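Local coordinates for protein leucine aminopeptidase 2, chloroplastic (Streptomyces sp. BC16019, PDB 5LHJ) that is a manganese-binding metalloaminopeptidase of the M17 family that acts in bottromycin maturation and probably removes unsubstituted N-terminal amino acids from peptides, at residues Y240-Y245 / R306-L311; A253-L258 / R364-V369. All coordinates share one frame; numbering follows the deposited sequence.

Overall arrangement
Both contacts belong to one mixed sheet of the catalytic domain, with their centres about 11 Å apart. Strand 239-245 pairs antiparallel with 306-316 in contact 1; 306-316 lies parallel to 255-263, which in contact 2 takes 367-372 as its other neighbour. The seam between the contacts is bonded as well: Arg-308 O lies 2.7 Å from Leu-258 N, and His-310 N lies 2.8 Å from Leu-258 O, both probable hydrogen bonds. Toward its C-terminal end strand 255-263 approaches the manganese site, which holds no metal in this chain here but to which Lys-261 contributes. The side chain of Leu-311 in contact 1 is about 8 Å from that of Lys-261.

Contact 1. Residues Y240-Y245 / R306-L311; sequences YVELTY and RVRGHL
Glu-242 and His-310 face each other as a non-hydrogen-bonded pair of the antiparallel sheet, and their side chains make the bond their backbones do not. His-310 ND1 donates to Glu-242 OE2 at 3.1 Å; the oxygen lies near the imidazole plane, but the donor comes from above the carboxylate, whose plane stands 83° from the ring. Tyr-240 OH reaches the same OE2, at 2.6 Å, from the opposite face of that carboxylate. Arg-356 of helix 345-358 adds a salt bridge to OE2, and Val-353 of the same helix packs on Tyr-240 and His-310.

The other sheet face is apolar and tight: Val-241, Leu-243, Tyr-245, Val-307 and Leu-311 are buried under helices 193-207 and 286-301, and Val-241 CB comes within 4.3 Å of Leu-311 CB. Between the faces the backbones are closely bonded, as in Gly-309 N to Leu-243 O at 2.6 Å.

Arg-306 and Arg-308 are partly exposed, and here the fit is looser. Glu-242 OE1 lies 3.6 Å from Arg-308 NH1 but well out of the guanidinium plane, with no N-H aimed at it; the salt bridge is one of charge alone. Arg-308 NE points at Thr-244 OG1, but the 2.5 Å separation is shorter than expected and the details are doubtful. Arg-306 pairs with Asp-246. With Arg-308, Arg-356 and His-310 around it, Glu-242 would probably be held as a carboxylate.

Contact 2. Residues A253-L258 / R364-V369; sequences ALTVGL and RSDLVV
Strands 255-258 and 367-369 run parallel, their axes 4.7 Å apart and inclined by 24°. Gly-257 N donates to Leu-367 O at 2.9 Å, and Gly-257 O accepts from Val-369 N at 2.8 Å. Both peptide groups of Gly-257 are therefore used by the second strand, while the neighbouring residues Val-256 and Leu-258 bond to strand 306-316.

Before the regular pairing begins, Asp-366 joins the two chains through its backbone and its side chain. Its N donates to Thr-255 O, and its carboxylate returns to the same residue: OD2 accepts Thr-255 N at 2.8 Å, through the anti lone pair. A chi1 of -66° places CG beside Asp-366 N, and the carboxylate and the backbone N-H can both reach Thr-255. The Leu-254 side chain runs obliquely across that of Asp-366, its CD1 3.4 Å from Asp-366 CB. Water 1 donates to OD2 and, weakly, to Ala-253 O, marking the solvent end of the contact.

Further along, Val-256 CG1 and Leu-367 CD2 lie side by side, 4.1 Å apart, on the face covered by helix 486-498. Leu-258 CD2 meets Val-369 CB at 3.9 Å on the same face. Strands 255-263, 306-316 and 367-372 follow one another in the chain with helices 286-301 and 345-358 between them, and 255-263 is the middle one of the three in the sheet, an arrangement characteristic of the α/β catalytic domain of M17 aminopeptidases.

Contact 1. Residues Y240-Y245 / R306-L311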
loop_
_atom_site.group_PDB
_atom_site.type_symbol
_atom_site.label_atom_id
_atom_site.label_comp_id
_atom_site.label_asym_id
_atom_site.label_seq_id
_atom_site.Cartn_x
_atom_site.Cartn_y
_atom_site.Cartn_z
ATOM N N TYR A 240 -9.243 -33.546 -16.878
ATOM C CA TYR A 240 -10.600 -33.643 -16.362
ATOM C C TYR A 240 -10.879 -35.099 -16.050
ATOM O O TYR A 240 -10.646 -35.967 -16.908
ATOM C CB TYR A 240 -11.605 -33.110 -17.378
ATOM C CG TYR A 240 -13.027 -33.234 -16.942
ATOM C CD1 TYR A 240 -13.520 -32.472 -15.879
ATOM C CD2 TYR A 240 -13.897 -34.112 -17.585
ATOM C CE1 TYR A 240 -14.840 -32.595 -15.462
ATOM C CE2 TYR A 240 -15.218 -34.236 -17.187
ATOM C CZ TYR A 240 -15.692 -33.475 -16.131
ATOM O OH TYR A 240 -17.007 -33.596 -15.743
ATOM N N VAL A 241 -11.375 -35.358 -14.839
ATOM C CA VAL A 241 -11.607 -36.731 -14.367
ATOM C C VAL A 241 -13.064 -36.901 -13.940
ATOM O O VAL A 241 -13.620 -36.060 -13.218
ATOM C CB VAL A 241 -10.659 -37.120 -13.203
ATOM C CG1 VAL A 241 -10.838 -38.596 -12.826
ATOM C CG2 VAL A 241 -9.215 -36.864 -13.598
ATOM N N GLU A 242 -13.677 -37.999 -14.378
ATOM C CA GLU A 242 -14.999 -38.385 -13.891
ATOM C C GLU A 242 -14.875 -39.725 -13.177
ATOM O O GLU A 242 -14.255 -40.663 -13.692
ATOM C CB GLU A 242 -16.046 -38.404 -15.015
ATOM C CG GLU A 242 -16.533 -36.995 -15.337
ATOM C CD GLU A 242 -17.540 -36.888 -16.470
ATOM O OE1 GLU A 242 -17.705 -37.851 -17.253
ATOM O OE2 GLU A 242 -18.157 -35.807 -16.594
ATOM N N LEU A 243 -15.456 -39.780 -11.986
ATOM C CA LEU A 243 -15.237 -40.863 -11.026
ATOM C C LEU A 243 -16.626 -41.257 -10.564
ATOM O O LEU A 243 -17.317 -40.424 -9.986
ATOM C CB LEU A 243 -14.366 -40.324 -9.871
ATOM C CG LEU A 243 -13.920 -41.221 -8.721
ATOM C CD1 LEU A 243 -12.981 -42.288 -9.242
ATOM C CD2 LEU A 243 -13.224 -40.426 -7.628
ATOM N N THR A 244 -17.062 -42.491 -10.832
ATOM C CA THR A 244 -18.443 -42.899 -10.553
ATOM C C THR A 244 -18.587 -44.106 -9.602
ATOM O O THR A 244 -17.994 -45.168 -9.835
ATOM C CB THR A 244 -19.195 -43.199 -11.865
ATOM O OG1 THR A 244 -19.059 -42.087 -12.756
ATOM C CG2 THR A 244 -20.667 -43.451 -11.615
ATOM N N TYR A 245 -19.394 -43.918 -8.557
ATOM C CA TYR A 245 -19.833 -44.995 -7.670
ATOM C C TYR A 245 -21.218 -45.460 -8.111
ATOM O O TYR A 245 -22.182 -44.687 -8.084
ATOM C CB TYR A 245 -19.867 -44.522 -6.227
ATOM C CG TYR A 245 -20.482 -45.507 -5.249
ATOM C CD1 TYR A 245 -19.842 -46.712 -4.935
ATOM C CD2 TYR A 245 -21.699 -45.230 -4.624
ATOM C CE1 TYR A 245 -20.403 -47.604 -4.032
ATOM C CE2 TYR A 245 -22.266 -46.118 -3.720
ATOM C CZ TYR A 245 -21.614 -47.300 -3.421
ATOM O OH TYR A 245 -22.187 -48.177 -2.512
ATOM N N ARG A 306 -26.331 -43.776 -6.509
ATOM C CA ARG A 306 -25.351 -43.582 -7.562
ATOM C C ARG A 306 -24.750 -42.185 -7.393
ATOM O O ARG A 306 -25.487 -41.218 -7.263
ATOM C CB ARG A 306 -26.019 -43.685 -8.919
ATOM C CG ARG A 306 -25.066 -43.692 -10.092
ATOM C CD ARG A 306 -25.864 -43.933 -11.364
ATOM N NE ARG A 306 -25.012 -44.092 -12.537
ATOM C CZ ARG A 306 -25.453 -44.171 -13.799
ATOM N NH1 ARG A 306 -26.760 -44.106 -14.084
ATOM N NH2 ARG A 306 -24.574 -44.318 -14.795
ATOM N N VAL A 307 -23.427 -42.095 -7.390
ATOM C CA VAL A 307 -22.740 -40.807 -7.219
ATOM C C VAL A 307 -21.645 -40.661 -8.271
ATOM O O VAL A 307 -20.791 -41.535 -8.414
ATOM C CB VAL A 307 -22.142 -40.647 -5.801
ATOM C CG1 VAL A 307 -21.625 -39.223 -5.603
ATOM C CG2 VAL A 307 -23.179 -40.978 -4.738
ATOM N N ARG A 308 -21.676 -39.541 -8.990
ATOM C CA ARG A 308 -20.668 -39.217 -9.986
ATOM C C ARG A 308 -19.865 -37.990 -9.554
ATOM O O ARG A 308 -20.449 -36.942 -9.300
ATOM C CB ARG A 308 -21.355 -38.952 -11.318
ATOM C CG ARG A 308 -20.513 -38.243 -12.368
ATOM C CD ARG A 308 -19.452 -39.080 -13.052
ATOM N NE ARG A 308 -20.049 -40.142 -13.882
ATOM C CZ ARG A 308 -20.642 -39.972 -15.063
ATOM N NH1 ARG A 308 -20.770 -38.760 -15.607
ATOM N NH2 ARG A 308 -21.134 -41.041 -15.701
ATOM N N GLY A 309 -18.542 -38.120 -9.538
ATOM C CA GLY A 309 -17.619 -37.003 -9.324
ATOM C C GLY A 309 -17.134 -36.421 -10.641
ATOM O O GLY A 309 -16.866 -37.173 -11.590
ATOM N N HIS A 310 -17.030 -35.095 -10.700
ATOM C CA HIS A 310 -16.615 -34.349 -11.885
ATOM C C HIS A 310 -15.507 -33.407 -11.424
ATOM O O HIS A 310 -15.757 -32.531 -10.585
ATOM C CB HIS A 310 -17.780 -33.523 -12.452
ATOM C CG HIS A 310 -19.049 -34.294 -12.668
ATOM N ND1 HIS A 310 -19.408 -34.807 -13.894
ATOM C CD2 HIS A 310 -20.070 -34.586 -11.829
ATOM C CE1 HIS A 310 -20.585 -35.400 -13.798
ATOM N NE2 HIS A 310 -21.013 -35.268 -12.557
ATOM N N LEU A 311 -14.290 -33.611 -11.931
ATOM C CA LEU A 311 -13.075 -33.027 -11.337
ATOM C C LEU A 311 -12.164 -32.342 -12.375
ATOM O O LEU A 311 -11.306 -32.984 -12.981
ATOM C CB LEU A 311 -12.292 -34.111 -10.581
ATOM C CG LEU A 311 -13.122 -34.827 -9.494
ATOM C CD1 LEU A 311 -12.650 -36.237 -9.249
ATOM C CD2 LEU A 311 -13.171 -34.003 -8.218
#

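Contact 2. Residues A253-L258 / R364-V369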
loop_
_atom_site.group_PDB
_atom_site.type_symbol
_atom_site.label_atom_id
_atom_site.label_comp_id
_atom_site.label_asym_id
_atom_site.label_seq_id
_atom_site.Cartn_x
_atom_site.Cartn_y
_atom_site.Cartn_z
ATOM N N ALA A 253 -32.241 -45.375 -8.030
ATOM C CA ALA A 253 -33.358 -44.395 -8.101
ATOM C C ALA A 253 -33.019 -42.909 -7.818
ATOM O O ALA A 253 -33.795 -42.027 -8.202
ATOM C CB ALA A 253 -34.550 -44.840 -7.242
ATOM N N LEU A 254 -31.902 -42.632 -7.135
ATOM C CA LEU A 254 -31.375 -41.265 -7.024
ATOM C C LEU A 254 -29.919 -41.251 -7.500
ATOM O O LEU A 254 -29.132 -42.110 -7.102
ATOM C CB LEU A 254 -31.482 -40.769 -5.581
ATOM C CG LEU A 254 -31.137 -39.309 -5.276
ATOM C CD1 LEU A 254 -32.136 -38.347 -5.906
ATOM C CD2 LEU A 254 -31.091 -39.072 -3.770
ATOM N N THR A 255 -29.582 -40.289 -8.364
ATOM C CA THR A 255 -28.220 -40.108 -8.876
ATOM C C THR A 255 -27.738 -38.708 -8.521
ATOM O O THR A 255 -28.391 -37.736 -8.890
ATOM C CB THR A 255 -28.162 -40.313 -10.397
ATOM O OG1 THR A 255 -28.500 -41.681 -10.691
ATOM C CG2 THR A 255 -26.758 -40.022 -10.940
ATOM N N VAL A 256 -26.605 -38.625 -7.820
ATOM C CA VAL A 256 -26.060 -37.350 -7.345
ATOM C C VAL A 256 -24.747 -37.052 -8.073
ATOM O O VAL A 256 -23.869 -37.918 -8.171
ATOM C CB VAL A 256 -25.829 -37.387 -5.810
ATOM C CG1 VAL A 256 -25.191 -36.087 -5.303
ATOM C CG2 VAL A 256 -27.142 -37.646 -5.082
ATOM N N GLY A 257 -24.623 -35.825 -8.585
ATOM C CA GLY A 257 -23.390 -35.325 -9.185
ATOM C C GLY A 257 -22.648 -34.440 -8.200
ATOM O O GLY A 257 -23.257 -33.552 -7.620
ATOM N N LEU A 258 -21.355 -34.703 -7.997
ATOM C CA LEU A 258 -20.486 -33.867 -7.167
ATOM C C LEU A 258 -19.427 -33.241 -8.068
ATOM O O LEU A 258 -18.776 -33.946 -8.844
ATOM C CB LEU A 258 -19.771 -34.686 -6.079
ATOM C CG LEU A 258 -20.646 -35.480 -5.101
ATOM C CD1 LEU A 258 -19.785 -36.250 -4.114
ATOM C CD2 LEU A 258 -21.619 -34.556 -4.376
ATOM N N ARG A 364 -29.451 -39.285 -15.931
ATOM C CA ARG A 364 -29.380 -37.855 -15.619
ATOM C C ARG A 364 -29.323 -37.649 -14.113
ATOM O O ARG A 364 -30.081 -38.280 -13.377
ATOM C CB ARG A 364 -30.594 -37.099 -16.166
ATOM C CG ARG A 364 -30.320 -35.619 -16.300
ATOM C CD ARG A 364 -31.545 -34.714 -16.287
ATOM N NE ARG A 364 -31.100 -33.359 -16.614
ATOM C CZ ARG A 364 -31.876 -32.286 -16.746
ATOM N NH1 ARG A 364 -33.195 -32.360 -16.569
ATOM N NH2 ARG A 364 -31.319 -31.123 -17.068
ATOM N N SER A 365 -28.457 -36.748 -13.656
ATOM C CA SER A 365 -28.336 -36.475 -12.210
ATOM C C SER A 365 -29.544 -35.759 -11.630
ATOM O O SER A 365 -30.016 -34.782 -12.183
ATOM C CB SER A 365 -27.068 -35.694 -11.909
ATOM O OG SER A 365 -25.982 -36.591 -11.978
ATOM N N ASP A 366 -30.047 -36.282 -10.522
ATOM C CA ASP A 366 -31.203 -35.726 -9.852
ATOM C C ASP A 366 -30.821 -34.473 -9.071
ATOM O O ASP A 366 -31.694 -33.666 -8.781
ATOM C CB ASP A 366 -31.811 -36.737 -8.870
ATOM C CG ASP A 366 -32.389 -37.955 -9.566
ATOM O OD1 ASP A 366 -33.466 -37.827 -10.184
ATOM O OD2 ASP A 366 -31.766 -39.039 -9.482
ATOM N N LEU A 367 -29.537 -34.344 -8.711
ATOM C CA LEU A 367 -29.043 -33.261 -7.855
ATOM C C LEU A 367 -27.563 -33.043 -8.169
ATOM O O LEU A 367 -26.852 -34.006 -8.419
ATOM C CB LEU A 367 -29.202 -33.650 -6.373
ATOM C CG LEU A 367 -28.266 -32.987 -5.343
ATOM C CD1 LEU A 367 -28.664 -31.538 -5.135
ATOM C CD2 LEU A 367 -28.238 -33.703 -4.015
ATOM N N VAL A 368 -27.108 -31.792 -8.154
ATOM C CA VAL A 368 -25.677 -31.490 -8.320
ATOM C C VAL A 368 -25.177 -30.656 -7.147
ATOM O O VAL A 368 -25.782 -29.642 -6.817
ATOM C CB VAL A 368 -25.407 -30.745 -9.644
ATOM C CG1 VAL A 368 -23.931 -30.361 -9.778
ATOM C CG2 VAL A 368 -25.841 -31.612 -10.819
ATOM N N VAL A 369 -24.072 -31.069 -6.533
ATOM C CA VAL A 369 -23.450 -30.315 -5.439
ATOM C C VAL A 369 -22.021 -29.986 -5.855
ATOM O O VAL A 369 -21.273 -30.886 -6.201
ATOM C CB VAL A 369 -23.437 -31.105 -4.117
ATOM C CG1 VAL A 369 -22.685 -30.335 -3.016
ATOM C CG2 VAL A 369 -24.859 -31.422 -3.671
HETATM O O HOH W 1 -32.127 -41.507 -10.769
HETATM O O HOH W 2 -30.483 -41.144 -13.251
#